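Local structure of amino Transferase (Eubacterium rectale, 3ELE) at residues Asn182-Thr187 against Asp363-Pro368; Asp314-Gly319 against Phe334-Lys339. The protein binds pyridoxal-5'-phosphate and probably catalyses amino-group transfer as a class I and II aminotransferase. All blocks are in the same frame, centred on the assembly; numbering follows the deposited sequence.

Interaction 1 of 2, residues Asn182-Thr187 against Asp363-Pro368. With PLP (pyridoxal-5'-phosphate), chain E.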
loop_
_atom_site.group_PDB
_atom_site.type_symbol
_atom_site.label_atom_id
_atom_site.label_comp_id
_atom_site.label_asym_id
_atom_site.label_seq_id
_atom_site.Cartn_x
_atom_site.Cartn_y
_atom_site.Cartn_z
ATOM N N ASN A 182 -18.326 3.736 15.617
ATOM C CA ASN A 182 -17.158 4.534 16.024
ATOM C C ASN A 182 -16.067 3.907 16.902
ATOM O O ASN A 182 -16.348 3.232 17.894
ATOM C CB ASN A 182 -17.690 5.768 16.778
ATOM C CG ASN A 182 -16.621 6.874 17.020
ATOM O OD1 ASN A 182 -16.148 7.054 18.142
ATOM N ND2 ASN A 182 -16.293 7.623 15.988
ATOM N N ASN A 183 -14.818 4.176 16.515
ATOM C CA ASN A 183 -13.633 3.910 17.339
ATOM C C ASN A 183 -13.239 5.348 17.766
ATOM O O ASN A 183 -12.864 6.153 16.893
ATOM C CB ASN A 183 -12.512 3.259 16.531
ATOM C CG ASN A 183 -11.212 3.119 17.318
ATOM O OD1 ASN A 183 -11.215 3.182 18.551
ATOM N ND2 ASN A 183 -10.101 2.897 16.610
ATOM N N PRO A 184 -13.188 5.636 19.080
ATOM C CA PRO A 184 -13.294 4.782 20.278
ATOM C C PRO A 184 -14.613 4.630 21.061
ATOM O O PRO A 184 -14.666 3.774 21.964
ATOM C CB PRO A 184 -12.291 5.469 21.189
ATOM C CG PRO A 184 -12.578 6.842 20.996
ATOM C CD PRO A 184 -12.972 7.019 19.520
ATOM N N SER A 185 -15.637 5.418 20.740
ATOM C CA SER A 185 -16.852 5.445 21.558
ATOM C C SER A 185 -17.835 4.305 21.403
ATOM O O SER A 185 -18.643 4.075 22.301
ATOM C CB SER A 185 -17.623 6.742 21.332
ATOM O OG SER A 185 -18.253 6.731 20.068
ATOM N N GLY A 186 -17.802 3.630 20.257
ATOM C CA GLY A 186 -18.799 2.623 19.916
ATOM C C GLY A 186 -20.176 3.205 19.567
ATOM O O GLY A 186 -21.154 2.465 19.466
ATOM N N THR A 187 -20.257 4.529 19.354
ATOM C CA THR A 187 -21.497 5.186 18.996
ATOM C C THR A 187 -21.863 4.847 17.545
ATOM O O THR A 187 -21.018 4.374 16.778
ATOM C CB THR A 187 -21.405 6.725 19.149
ATOM O OG1 THR A 187 -22.728 7.276 19.140
ATOM C CG2 THR A 187 -20.533 7.365 18.029
ATOM N N ASP A 363 -7.774 10.994 26.153
ATOM C CA ASP A 363 -7.231 12.345 25.871
ATOM C C ASP A 363 -6.714 12.424 24.435
ATOM O O ASP A 363 -7.059 13.341 23.708
ATOM C CB ASP A 363 -6.086 12.730 26.817
ATOM C CG ASP A 363 -6.427 12.515 28.296
ATOM O OD1 ASP A 363 -6.929 11.425 28.628
ATOM O OD2 ASP A 363 -6.127 13.385 29.119
ATOM N N GLY A 364 -5.935 11.422 24.042
ATOM C CA GLY A 364 -5.386 11.281 22.689
ATOM C C GLY A 364 -6.438 11.111 21.599
ATOM O O GLY A 364 -6.178 11.449 20.449
ATOM N N PHE A 365 -7.610 10.574 21.961
ATOM C CA PHE A 365 -8.770 10.489 21.059
ATOM C C PHE A 365 -9.563 11.817 21.024
ATOM O O PHE A 365 -10.523 11.934 20.283
ATOM C CB PHE A 365 -9.698 9.322 21.434
ATOM C CG PHE A 365 -9.032 7.963 21.401
ATOM C CD1 PHE A 365 -8.358 7.477 22.515
ATOM C CD2 PHE A 365 -9.114 7.139 20.275
ATOM C CE1 PHE A 365 -7.733 6.209 22.489
ATOM C CE2 PHE A 365 -8.497 5.882 20.238
ATOM C CZ PHE A 365 -7.802 5.416 21.360
ATOM N N GLY A 366 -9.152 12.810 21.809
ATOM C CA GLY A 366 -9.811 14.100 21.906
ATOM C C GLY A 366 -10.827 14.159 23.025
ATOM O O GLY A 366 -11.641 15.061 23.014
ATOM N N CYS A 367 -10.752 13.238 24.001
ATOM C CA CYS A 367 -11.712 13.163 25.134
ATOM C C CYS A 367 -11.134 12.976 26.552
ATOM O O CYS A 367 -11.132 11.852 27.077
ATOM C CB CYS A 367 -12.768 12.081 24.847
ATOM S SG CYS A 367 -14.343 12.733 24.629
ATOM N N PRO A 368 -10.658 14.078 27.184
ATOM C CA PRO A 368 -10.212 13.995 28.574
ATOM C C PRO A 368 -11.358 13.600 29.533
ATOM O O PRO A 368 -12.533 13.939 29.294
ATOM C CB PRO A 368 -9.728 15.424 28.889
ATOM C CG PRO A 368 -9.537 16.094 27.576
ATOM C CD PRO A 368 -10.480 15.440 26.633
HETATM N N1 PLP E . -10.591 3.334 10.867
HETATM C C2 PLP E . -10.847 3.050 12.210
HETATM C C2A PLP E . -11.815 3.904 12.964
HETATM C C3 PLP E . -10.223 1.952 12.837
HETATM O O3 PLP E . -10.484 1.655 14.153
HETATM C C4 PLP E . -9.300 1.153 12.122
HETATM C C4A PLP E . -8.361 0.307 12.963
HETATM O O4A PLP E . -7.315 0.792 13.396
HETATM C C5 PLP E . -9.057 1.464 10.750
HETATM C C6 PLP E . -9.706 2.561 10.133
HETATM C C5A PLP E . -8.066 0.697 9.898
HETATM O O4P PLP E . -8.632 -0.369 9.202
HETATM P P PLP E . -7.689 -1.157 8.159
HETATM O O1P PLP E . -8.507 -1.625 6.990
HETATM O O2P PLP E . -7.149 -2.390 8.823
HETATM O O3P PLP E . -6.557 -0.311 7.674
#
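P184 and F365 meet where two loops distant in sequence touch: the proline ring lies on one face of the phenyl ring, displaced toward its rim. P184 CB stands 4.1 Å from the centroid of the F365 ring, 25° off the ring normal, a CH-pi contact. P184 CG lies toward the end of the ring that joins the side chain, 3.6 Å from F365 CD2. The peptide bond between N183 and P184 is cis. N183 can be followed outward atom by atom. Its CB already lies beside the cofactor, 3.5 Å from O3 of PLP; with CG anti to the backbone N (chi1 173°), the amide continues along that flank. The tip then divides its work: ND2 donates to PLP O3 at 2.8 Å, and OD1, which approaches CE2 of F365 obliquely at 4.2 Å, accepts from R372. An alanine in place of F365 would probably leave the P184 ring without its aromatic platform and open a gap beside the N183 amide. Behind the contact, N182 OD1 accepts from S185 N at 3.1 Å, an Asx motif, and also from S185 OG, which lies above the carbonyl plane; S185 OG in turn receives T187 N in an ST turn. The asparagine, followed by a cis-proline and reaching the phenolic oxygen O3 of PLP, is as in the cofactor-site loop of fold-type I aminotransferases.

Interaction 2 of 2, residues Asp314-Gly319 against Phe334-Lys339; sequences DLLYEG and FYMFVK
M336, a selenomethionine in this crystal, reaches from its strand to the flank of helix 306-323 and ends against L316 and Y317. Its chain leaves the strand extended, CG anti to the backbone N (chi1 -169°), and bends only at the last torsion, which turns the methyl along the helix surface. The close-packed part lies here. CE of M336 sits 3.8 Å from CB of Y317. The same methyl is 3.9 Å from the backbone N of Y317. M336 SE lies 4.0 Å from Y317 CA, so the tip rests on the helix backbone as much as on side chains. L316 brings its CD2 branch to 4.1 Å from M336 SE, the two side chains sliding past each other in opposite directions. All of this is apolar packing; no hydrogen bond joins the segments, and the nearest CA atoms, those of Y317 and M336, remain 8.1 Å apart, a separation that the long side chain spans. The arrangement is helix-on-sheet packing: strand 335-339 belongs to an antiparallel sheet of the C-terminal part of the chain, and helix 306-323 lies against one side of it. L316 also touches I373 on the adjacent strand and I382 and M386 of helix 379-396, which carries the buried layer onward. The Y317 ring is the looser part. It presents an edge to M336 SE, near the ring plane, and the residue is partly exposed, with C327 of the neighbouring strand also against it. One residue further along, E318 is exposed to solvent, its carboxylate not modelled; D314, on the turn before, points away from the strand and pairs with K310.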
loop_
_atom_site.group_PDB
_atom_site.type_symbol
_atom_site.label_atom_id
_atom_site.label_comp_id
_atom_site.label_asym_id
_atom_site.label_seq_id
_atom_site.Cartn_x
_atom_site.Cartn_y
_atom_site.Cartn_z
ATOM N N ASP A 314 -22.110 -6.796 26.560
ATOM C CA ASP A 314 -23.111 -6.951 27.624
ATOM C C ASP A 314 -22.503 -7.370 28.965
ATOM O O ASP A 314 -22.890 -6.869 30.013
ATOM C CB ASP A 314 -24.190 -7.967 27.196
ATOM C CG ASP A 314 -24.997 -7.507 25.993
ATOM O OD1 ASP A 314 -24.940 -6.322 25.675
ATOM O OD2 ASP A 314 -25.713 -8.318 25.375
ATOM N N LEU A 315 -21.527 -8.267 28.911
ATOM C CA LEU A 315 -20.845 -8.745 30.116
ATOM C C LEU A 315 -20.065 -7.576 30.760
ATOM O O LEU A 315 -20.261 -7.277 31.924
ATOM C CB LEU A 315 -19.926 -9.917 29.761
ATOM C CG LEU A 315 -19.324 -10.782 30.861
ATOM C CD1 LEU A 315 -20.438 -11.564 31.601
ATOM C CD2 LEU A 315 -18.347 -11.777 30.219
ATOM N N LEU A 316 -19.255 -6.874 29.969
ATOM C CA LEU A 316 -18.469 -5.723 30.461
ATOM C C LEU A 316 -19.359 -4.567 30.951
ATOM O O LEU A 316 -19.096 -3.976 32.007
ATOM C CB LEU A 316 -17.508 -5.219 29.361
ATOM C CG LEU A 316 -16.416 -4.215 29.726
ATOM C CD1 LEU A 316 -15.452 -4.852 30.753
ATOM C CD2 LEU A 316 -15.679 -3.775 28.480
ATOM N N TYR A 317 -20.406 -4.250 30.185
ATOM C CA TYR A 317 -21.334 -3.171 30.545
ATOM C C TYR A 317 -22.075 -3.482 31.853
ATOM O O TYR A 317 -22.158 -2.614 32.734
ATOM C CB TYR A 317 -22.341 -2.893 29.412
ATOM C CG TYR A 317 -23.316 -1.771 29.717
ATOM C CD1 TYR A 317 -22.913 -0.435 29.635
ATOM C CD2 TYR A 317 -24.640 -2.038 30.095
ATOM C CE1 TYR A 317 -23.785 0.604 29.908
ATOM C CE2 TYR A 317 -25.529 -0.985 30.386
ATOM C CZ TYR A 317 -25.090 0.342 30.279
ATOM O OH TYR A 317 -25.948 1.405 30.555
ATOM N N GLU A 318 -22.604 -4.706 31.965
ATOM C CA GLU A 318 -23.328 -5.141 33.161
ATOM C C GLU A 318 -22.441 -5.098 34.410
ATOM O O GLU A 318 -22.845 -4.557 35.429
ATOM C CB GLU A 318 -23.939 -6.550 32.993
ATOM C CG GLU A 318 -25.111 -6.630 32.011
ATOM N N GLY A 319 -21.236 -5.644 34.321
ATOM C CA GLY A 319 -20.323 -5.670 35.466
ATOM C C GLY A 319 -19.805 -4.310 35.904
ATOM O O GLY A 319 -19.789 -4.011 37.093
ATOM N N PHE A 334 -16.107 -2.389 18.770
ATOM C CA PHE A 334 -15.762 -3.232 19.942
ATOM C C PHE A 334 -14.935 -2.512 21.016
ATOM O O PHE A 334 -14.030 -3.083 21.633
ATOM C CB PHE A 334 -15.224 -4.616 19.534
ATOM C CG PHE A 334 -14.173 -4.607 18.440
ATOM C CD1 PHE A 334 -12.979 -3.883 18.576
ATOM C CD2 PHE A 334 -14.327 -5.435 17.315
ATOM C CE1 PHE A 334 -11.989 -3.933 17.576
ATOM C CE2 PHE A 334 -13.335 -5.501 16.317
ATOM C CZ PHE A 334 -12.174 -4.749 16.442
ATOM N N TYR A 335 -15.323 -1.255 21.259
ATOM C CA TYR A 335 -14.699 -0.390 22.246
ATOM C C TYR A 335 -15.776 0.166 23.178
ATOM O O TYR A 335 -16.830 0.619 22.703
ATOM C CB TYR A 335 -14.007 0.757 21.534
ATOM C CG TYR A 335 -13.096 0.321 20.429
ATOM C CD1 TYR A 335 -11.858 -0.256 20.706
ATOM C CD2 TYR A 335 -13.485 0.445 19.093
ATOM C CE1 TYR A 335 -11.013 -0.682 19.675
ATOM C CE2 TYR A 335 -12.660 0.028 18.068
ATOM C CZ TYR A 335 -11.419 -0.537 18.361
ATOM O OH TYR A 335 -10.594 -0.937 17.348
HETATM N N MSE A 336 -15.545 0.106 24.488
HETATM C CA MSE A 336 -16.458 0.717 25.436
HETATM C C MSE A 336 -15.823 1.996 25.988
HETATM O O MSE A 336 -14.657 1.990 26.420
HETATM C CB MSE A 336 -16.842 -0.234 26.542
HETATM C CG MSE A 336 -17.998 0.311 27.397
HETATM SE SE MSE A 336 -18.752 -1.029 28.441
HETATM C CE MSE A 336 -19.534 -2.045 27.039
ATOM N N PHE A 337 -16.614 3.068 25.990
ATOM C CA PHE A 337 -16.186 4.392 26.441
ATOM C C PHE A 337 -16.749 4.558 27.862
ATOM O O PHE A 337 -17.975 4.598 28.055
ATOM C CB PHE A 337 -16.694 5.453 25.446
ATOM C CG PHE A 337 -15.727 6.567 25.199
ATOM C CD1 PHE A 337 -14.466 6.295 24.687
ATOM C CD2 PHE A 337 -16.089 7.903 25.412
ATOM C CE1 PHE A 337 -13.558 7.313 24.461
ATOM C CE2 PHE A 337 -15.193 8.929 25.154
ATOM C CZ PHE A 337 -13.932 8.630 24.662
ATOM N N VAL A 338 -15.840 4.605 28.848
ATOM C CA VAL A 338 -16.177 4.651 30.283
ATOM C C VAL A 338 -15.616 5.935 30.894
ATOM O O VAL A 338 -14.473 6.338 30.582
ATOM C CB VAL A 338 -15.592 3.415 31.002
ATOM C CG1 VAL A 338 -15.933 3.385 32.513
ATOM C CG2 VAL A 338 -16.079 2.132 30.336
ATOM N N LYS A 339 -16.419 6.601 31.728
ATOM C CA LYS A 339 -15.957 7.809 32.388
ATOM C C LYS A 339 -14.933 7.462 33.486
ATOM O O LYS A 339 -15.166 6.552 34.288
ATOM C CB LYS A 339 -17.099 8.674 32.965
ATOM C CG LYS A 339 -16.494 10.032 33.328
ATOM C CD LYS A 339 -17.333 11.228 33.543
ATOM C CE LYS A 339 -16.377 12.491 33.433
ATOM N NZ LYS A 339 -14.917 12.298 33.935
#

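The centres of the two interactions lie about 14 Å apart, on the same side of the chain's centre, and strand 335-339 is what joins them. Along the chain the order is 182-187, 314-319, 334-339, 363-368, so interaction 2 falls wholly within the span that interaction 1 brings together. The strand serves both: M336 faces helix 306-323, whereas its neighbours Y335 and F337 pack on the loop 182-187, Y335 against N183 and F337 against P184, with F337 also meeting C367. The two faces of one antiparallel sheet thus connect the outer helical layer with the cofactor loop.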